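Local coordinates for protein putative cytochrome C (Sinorhizobium meliloti, PDB 4PWA) that carries heme c and probably shuttles electrons as a small c-type cytochrome linked to bacterial sulfite oxidation, at residues 52-57 with 70-75; 11-16 with 77-82. All blocks are in the same frame, centred on the assembly; numbering follows the deposited sequence.

Contacts 1 and 2 share helix 69-82: its earlier part meets the end of helix 47-56 in contact 1, and its later part meets the end of helix 4-16 in contact 2. Their centres lie about 10 Å apart. Both segments of contact 1 fall in the chain between those of contact 2. The contacts also touch directly, through a salt bridge between Glu71 and Arg16 and through Ile12 packing on Ala74 and Val75. Contact 1 adjoins the axial ligand Met61, contact 2 the covalently bound Cys21 and the axial ligand His25, and so helix 69-82 ties together helices on both sides of the heme.

Contact 1 of 2, residues 52-57 with 70-75; sequences TAVTNG and EEIEAV. With HEC (heme c), chain E.
The flat group here is the heme, and Val54, the residue that meets Ile72, lies over the same face as Ala53. Methyl CG2 of Val54 lies over the outer edge of a pyrrole, above the bond from C2B to the heme methyl CMB, 3.3 Å from CMB and 3.6 Å from C2B. Ala53 presents CB to a neighbouring pyrrole and to CBA of a propionate arm, 3.9 Å away. At the porphyrin's rim, CBB rises toward Val54 and meets CG1 at 3.8 Å. That methyl stands anti to the backbone N (chi1 177°), which turns it out toward helix 69-82, where it reaches Ile72 CG1 at 4.0 Å; Val54 and Ile72 lie alongside, pointing opposite ways. Thr55 runs roughly perpendicular to Ile72, its OG1 3.7 Å from Ile72 CG2. This is van der Waals contact, since the hydroxyl has its hydrogen bond with Asn51 O, one turn back. An alanine in place of Val54 has neither methyl, which would probably leave a gap between Ile72 and the heme rim, next to the axial ligand Met61. The chemistry is thus almost wholly apolar, consistent with a heme face shielded from water on the methionine side.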
loop_
_atom_site.group_PDB
_atom_site.type_symbol
_atom_site.label_atom_id
_atom_site.label_comp_id
_atom_site.label_asym_id
_atom_site.label_seq_id
_atom_site.Cartn_x
_atom_site.Cartn_y
_atom_site.Cartn_z
ATOM N N THR A 52 -13.127 2.508 -22.936
ATOM C CA THR A 52 -12.070 3.143 -23.696
ATOM C C THR A 52 -10.711 3.044 -23.018
ATOM O O THR A 52 -9.692 2.850 -23.694
ATOM C CB THR A 52 -12.381 4.611 -23.959
ATOM O OG1 THR A 52 -13.609 4.698 -24.681
ATOM C CG2 THR A 52 -11.268 5.246 -24.795
ATOM N N ALA A 53 -10.690 3.189 -21.695
ATOM C CA ALA A 53 -9.429 3.200 -20.946
ATOM C C ALA A 53 -8.791 1.823 -20.943
ATOM O O ALA A 53 -7.605 1.667 -21.219
ATOM C CB ALA A 53 -9.656 3.681 -19.532
ATOM N N VAL A 54 -9.597 0.818 -20.644
ATOM C CA VAL A 54 -9.133 -0.571 -20.654
ATOM C C VAL A 54 -8.673 -0.999 -22.040
ATOM O O VAL A 54 -7.640 -1.647 -22.180
ATOM C CB VAL A 54 -10.240 -1.513 -20.139
ATOM C CG1 VAL A 54 -9.807 -2.979 -20.209
ATOM C CG2 VAL A 54 -10.637 -1.118 -18.684
ATOM N N THR A 55 -9.437 -0.631 -23.065
ATOM C CA THR A 55 -9.169 -1.060 -24.433
ATOM C C THR A 55 -7.886 -0.433 -24.994
ATOM O O THR A 55 -7.043 -1.132 -25.565
ATOM C CB THR A 55 -10.371 -0.728 -25.337
ATOM O OG1 THR A 55 -11.541 -1.382 -24.828
ATOM C CG2 THR A 55 -10.148 -1.176 -26.779
ATOM N N ASN A 56 -7.725 0.870 -24.810
ATOM C CA ASN A 56 -6.634 1.603 -25.453
ATOM C C ASN A 56 -5.457 1.877 -24.540
ATOM O O ASN A 56 -4.359 2.181 -25.001
ATOM C CB ASN A 56 -7.137 2.958 -25.952
ATOM C CG ASN A 56 -8.276 2.840 -26.942
ATOM O OD1 ASN A 56 -8.541 1.776 -27.486
ATOM N ND2 ASN A 56 -8.953 3.954 -27.184
ATOM N N GLY A 57 -5.689 1.789 -23.237
ATOM C CA GLY A 57 -4.749 2.322 -22.280
ATOM C C GLY A 57 -4.845 3.834 -22.286
ATOM O O GLY A 57 -5.526 4.429 -23.121
ATOM N N GLU A 70 -16.250 -8.903 -24.634
ATOM C CA GLU A 70 -17.388 -9.004 -23.706
ATOM C C GLU A 70 -16.959 -8.865 -22.241
ATOM O O GLU A 70 -17.715 -8.365 -21.422
ATOM C CB GLU A 70 -18.160 -10.316 -23.900
ATOM C CG GLU A 70 -19.692 -10.167 -23.715
ATOM C CD GLU A 70 -20.153 -10.178 -22.241
ATOM O OE1 GLU A 70 -20.320 -11.306 -21.701
ATOM O OE2 GLU A 70 -20.377 -9.077 -21.644
ATOM N N GLU A 71 -15.753 -9.316 -21.914
ATOM C CA GLU A 71 -15.215 -9.135 -20.570
ATOM C C GLU A 71 -14.917 -7.668 -20.299
ATOM O O GLU A 71 -15.123 -7.183 -19.185
ATOM C CB GLU A 71 -13.931 -9.942 -20.372
ATOM C CG GLU A 71 -14.144 -11.425 -20.148
ATOM C CD GLU A 71 -12.842 -12.170 -20.005
ATOM O OE1 GLU A 71 -11.996 -12.046 -20.915
ATOM O OE2 GLU A 71 -12.654 -12.870 -18.982
ATOM N N ILE A 72 -14.396 -6.973 -21.306
ATOM C CA ILE A 72 -14.142 -5.549 -21.181
ATOM C C ILE A 72 -15.470 -4.801 -20.949
ATOM O O ILE A 72 -15.537 -3.889 -20.125
ATOM C CB ILE A 72 -13.386 -5.000 -22.415
ATOM C CG1 ILE A 72 -11.956 -5.572 -22.439
ATOM C CG2 ILE A 72 -13.381 -3.465 -22.413
ATOM C CD1 ILE A 72 -11.164 -5.267 -23.699
ATOM N N GLU A 73 -16.523 -5.198 -21.660
ATOM C CA GLU A 73 -17.836 -4.577 -21.462
ATOM C C GLU A 73 -18.338 -4.829 -20.057
ATOM O O GLU A 73 -18.952 -3.957 -19.457
ATOM C CB GLU A 73 -18.875 -5.125 -22.440
ATOM C CG GLU A 73 -18.775 -4.588 -23.836
ATOM C CD GLU A 73 -19.822 -5.202 -24.761
ATOM O OE1 GLU A 73 -21.012 -5.283 -24.353
ATOM O OE2 GLU A 73 -19.461 -5.613 -25.893
ATOM N N ALA A 74 -18.080 -6.032 -19.540
ATOM C CA ALA A 74 -18.644 -6.448 -18.255
ATOM C C ALA A 74 -17.977 -5.687 -17.100
ATOM O O ALA A 74 -18.663 -5.183 -16.205
ATOM C CB ALA A 74 -18.531 -7.952 -18.085
ATOM N N VAL A 75 -16.655 -5.557 -17.149
ATOM C CA VAL A 75 -15.940 -4.736 -16.179
ATOM C C VAL A 75 -16.252 -3.242 -16.334
ATOM O O VAL A 75 -16.188 -2.518 -15.363
ATOM C CB VAL A 75 -14.393 -4.946 -16.244
ATOM C CG1 VAL A 75 -13.787 -4.161 -17.367
ATOM C CG2 VAL A 75 -13.756 -4.551 -14.931
HETATM FE FE HEC E . -6.577 1.960 -14.725
HETATM C CHA HEC E . -6.783 5.284 -15.445
HETATM C CHB HEC E . -9.911 1.627 -15.041
HETATM C CHC HEC E . -6.211 -1.413 -14.527
HETATM C CHD HEC E . -3.387 2.338 -13.633
HETATM N NA HEC E . -8.055 3.201 -15.206
HETATM C C1A HEC E . -7.949 4.562 -15.395
HETATM C C2A HEC E . -9.283 5.104 -15.573
HETATM C C3A HEC E . -10.153 4.108 -15.449
HETATM C C4A HEC E . -9.395 2.889 -15.201
HETATM C CMA HEC E . -11.680 4.241 -15.546
HETATM C CAA HEC E . -9.612 6.587 -15.839
HETATM C CBA HEC E . -9.300 6.864 -17.302
HETATM C CGA HEC E . -9.724 8.256 -17.702
HETATM O O1A HEC E . -10.495 8.370 -18.689
HETATM O O2A HEC E . -9.304 9.255 -17.049
HETATM N NB HEC E . -7.814 0.425 -14.777
HETATM C C1B HEC E . -9.170 0.475 -14.985
HETATM C C2B HEC E . -9.647 -0.873 -15.195
HETATM C C3B HEC E . -8.634 -1.703 -15.008
HETATM C C4B HEC E . -7.456 -0.909 -14.778
HETATM C CMB HEC E . -11.116 -1.309 -15.381
HETATM C CAB HEC E . -8.676 -3.244 -15.106
HETATM C CBB HEC E . -8.931 -3.730 -16.542
HETATM N NC HEC E . -5.093 0.712 -14.140
HETATM C C1C HEC E . -5.109 -0.663 -14.187
HETATM C C2C HEC E . -3.755 -1.174 -14.123
HETATM C C3C HEC E . -3.009 -0.161 -13.644
HETATM C C4C HEC E . -3.820 1.051 -13.790
HETATM C CMC HEC E . -3.515 -2.666 -13.836
HETATM C CAC HEC E . -1.516 -0.123 -13.189
HETATM C CBC HEC E . -0.487 -1.233 -13.492
HETATM N ND HEC E . -5.302 3.558 -14.564
HETATM C C1D HEC E . -4.005 3.473 -14.087
HETATM C C2D HEC E . -3.369 4.767 -14.135
HETATM C C3D HEC E . -4.420 5.704 -14.705
HETATM C C4D HEC E . -5.587 4.868 -14.927
HETATM C CMD HEC E . -1.938 5.121 -13.688
HETATM C CAD HEC E . -4.266 7.221 -14.962
HETATM C CBD HEC E . -4.161 7.467 -16.456
HETATM C CGD HEC E . -3.757 8.898 -16.707
HETATM O O1D HEC E . -4.649 9.784 -16.627
HETATM O O2D HEC E . -2.550 9.139 -17.007
#

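Contact 2 of 2, residues 11-16 with 77-82; sequences EIFLER and LYVSTV
Phe13 and Val79 mark the closest approach of the two backbones, their CA atoms 8.4 Å apart, so the helices meet through side chains. Both segments are helical; 11-16 includes a wider pi-type turn at 12-16, and Glu11 O accepts from both Glu15 N and Arg16 N. The same turn is spanned by a salt bridge, in which Arg16 comes side-on and brings NE (2.9 Å) and NH2 (3.0 Å) to the single oxygen OE2 of Glu11. OE2 lies close to the plane of the Arg16 guanidinium, whereas NH2 approaches from well above the carboxylate plane (42°) and NE on the anti side.

Phe13 carries the apolar contact. With chi1 at -168° the ring leaves the backbone on the side away from its own N and extends to Tyr78 and Val79. There Tyr78 CE2 comes to 4.0 Å from Phe13 CB, while Val79 CG2 meets the ring obliquely, 4.0 Å from Phe13 CD2. In direction, both side chains are roughly perpendicular to that of Phe13. Val82 CG2 lies over one face of the Tyr78 ring, toward its rim, 3.7 Å above the plane, and the phenol OH is hydrogen-bonded to Asp29. With Phe13 also packed on Cys21 and close to His25, and Val79 near the heme, this is the pairing of N-terminal and C-terminal helices characteristic of the cytochrome c fold.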
loop_
_atom_site.group_PDB
_atom_site.type_symbol
_atom_site.label_atom_id
_atom_site.label_comp_id
_atom_site.label_asym_id
_atom_site.label_seq_id
_atom_site.Cartn_x
_atom_site.Cartn_y
_atom_site.Cartn_z
ATOM N N GLU A 11 -15.228 -10.126 -10.682
ATOM C CA GLU A 11 -14.168 -11.134 -10.834
ATOM C C GLU A 11 -13.089 -10.678 -11.837
ATOM O O GLU A 11 -11.919 -10.989 -11.672
ATOM C CB GLU A 11 -14.752 -12.482 -11.243
ATOM C CG GLU A 11 -13.731 -13.609 -11.338
ATOM C CD GLU A 11 -14.360 -14.945 -11.674
ATOM O OE1 GLU A 11 -15.125 -15.476 -10.834
ATOM O OE2 GLU A 11 -14.090 -15.466 -12.772
ATOM N N ILE A 12 -13.489 -9.943 -12.868
ATOM C CA ILE A 12 -12.534 -9.443 -13.844
ATOM C C ILE A 12 -11.674 -8.402 -13.156
ATOM O O ILE A 12 -10.448 -8.403 -13.297
ATOM C CB ILE A 12 -13.248 -8.854 -15.098
ATOM C CG1 ILE A 12 -13.925 -9.975 -15.895
ATOM C CG2 ILE A 12 -12.278 -8.101 -15.996
ATOM C CD1 ILE A 12 -14.986 -9.502 -16.871
ATOM N N PHE A 13 -12.335 -7.531 -12.393
ATOM C CA PHE A 13 -11.670 -6.433 -11.683
ATOM C C PHE A 13 -10.670 -6.929 -10.652
ATOM O O PHE A 13 -9.619 -6.330 -10.468
ATOM C CB PHE A 13 -12.710 -5.553 -10.995
ATOM C CG PHE A 13 -12.162 -4.257 -10.493
ATOM C CD1 PHE A 13 -11.616 -4.164 -9.224
ATOM C CD2 PHE A 13 -12.175 -3.136 -11.291
ATOM C CE1 PHE A 13 -11.106 -2.984 -8.763
ATOM C CE2 PHE A 13 -11.664 -1.938 -10.826
ATOM C CZ PHE A 13 -11.138 -1.864 -9.563
ATOM N N LEU A 14 -11.005 -8.033 -9.993
ATOM C CA LEU A 14 -10.168 -8.607 -8.937
ATOM C C LEU A 14 -9.182 -9.712 -9.355
ATOM O O LEU A 14 -8.089 -9.776 -8.804
ATOM C CB LEU A 14 -11.061 -9.156 -7.819
ATOM C CG LEU A 14 -11.698 -8.082 -6.932
ATOM C CD1 LEU A 14 -12.810 -8.686 -6.121
ATOM C CD2 LEU A 14 -10.627 -7.435 -6.018
ATOM N N GLU A 15 -9.551 -10.556 -10.324
ATOM C CA GLU A 15 -8.802 -11.787 -10.598
ATOM C C GLU A 15 -8.338 -11.929 -12.043
ATOM O O GLU A 15 -7.173 -12.162 -12.293
ATOM C CB GLU A 15 -9.639 -13.005 -10.203
ATOM C CG GLU A 15 -9.851 -13.136 -8.704
ATOM C CD GLU A 15 -8.575 -13.508 -7.970
ATOM O OE1 GLU A 15 -8.253 -14.714 -7.906
ATOM O OE2 GLU A 15 -7.894 -12.592 -7.458
ATOM N N ARG A 16 -9.238 -11.770 -12.998
ATOM C CA ARG A 16 -8.900 -12.075 -14.409
ATOM C C ARG A 16 -7.982 -11.072 -15.111
ATOM O O ARG A 16 -7.163 -11.463 -15.947
ATOM C CB ARG A 16 -10.168 -12.213 -15.241
ATOM C CG ARG A 16 -11.177 -13.193 -14.686
ATOM C CD ARG A 16 -12.220 -13.466 -15.751
ATOM N NE ARG A 16 -13.277 -14.329 -15.286
ATOM C CZ ARG A 16 -14.307 -14.715 -16.027
ATOM N NH1 ARG A 16 -14.423 -14.298 -17.281
ATOM N NH2 ARG A 16 -15.226 -15.520 -15.509
ATOM N N LEU A 77 -19.324 -2.018 -17.411
ATOM C CA LEU A 77 -20.642 -1.977 -16.773
ATOM C C LEU A 77 -20.545 -2.005 -15.240
ATOM O O LEU A 77 -21.218 -1.226 -14.555
ATOM C CB LEU A 77 -21.512 -3.148 -17.251
ATOM C CG LEU A 77 -22.902 -3.261 -16.613
ATOM C CD1 LEU A 77 -23.705 -1.957 -16.806
ATOM C CD2 LEU A 77 -23.679 -4.477 -17.163
ATOM N N TYR A 78 -19.705 -2.899 -14.718
ATOM C CA TYR A 78 -19.560 -3.105 -13.280
ATOM C C TYR A 78 -19.062 -1.845 -12.601
ATOM O O TYR A 78 -19.716 -1.305 -11.717
ATOM C CB TYR A 78 -18.602 -4.286 -13.004
ATOM C CG TYR A 78 -18.100 -4.387 -11.574
ATOM C CD1 TYR A 78 -18.956 -4.743 -10.537
ATOM C CD2 TYR A 78 -16.769 -4.129 -11.264
ATOM C CE1 TYR A 78 -18.510 -4.831 -9.233
ATOM C CE2 TYR A 78 -16.304 -4.214 -9.954
ATOM C CZ TYR A 78 -17.178 -4.556 -8.951
ATOM O OH TYR A 78 -16.733 -4.619 -7.667
ATOM N N VAL A 79 -17.886 -1.390 -13.018
ATOM C CA VAL A 79 -17.284 -0.205 -12.447
ATOM C C VAL A 79 -18.251 0.991 -12.459
ATOM O O VAL A 79 -18.428 1.674 -11.452
ATOM C CB VAL A 79 -16.019 0.180 -13.200
ATOM C CG1 VAL A 79 -15.481 1.535 -12.679
ATOM C CG2 VAL A 79 -14.956 -0.937 -13.084
ATOM N N SER A 80 -18.893 1.224 -13.597
ATOM C CA SER A 80 -19.743 2.385 -13.748
ATOM C C SER A 80 -21.002 2.303 -12.893
ATOM O O SER A 80 -21.593 3.336 -12.565
ATOM C CB SER A 80 -20.110 2.586 -15.210
ATOM O OG SER A 80 -20.610 1.382 -15.748
ATOM N N THR A 81 -21.410 1.092 -12.533
ATOM C CA THR A 81 -22.588 0.901 -11.689
ATOM C C THR A 81 -22.268 1.009 -10.205
ATOM O O THR A 81 -23.049 1.584 -9.450
ATOM C CB THR A 81 -23.215 -0.484 -11.916
ATOM O OG1 THR A 81 -23.428 -0.682 -13.310
ATOM C CG2 THR A 81 -24.529 -0.612 -11.173
ATOM N N VAL A 82 -21.141 0.440 -9.785
ATOM C CA VAL A 82 -20.845 0.325 -8.351
ATOM C C VAL A 82 -19.973 1.425 -7.785
ATOM O O VAL A 82 -19.890 1.543 -6.574
ATOM C CB VAL A 82 -20.200 -1.034 -7.965
ATOM C CG1 VAL A 82 -21.086 -2.192 -8.391
ATOM C CG2 VAL A 82 -18.779 -1.164 -8.530
#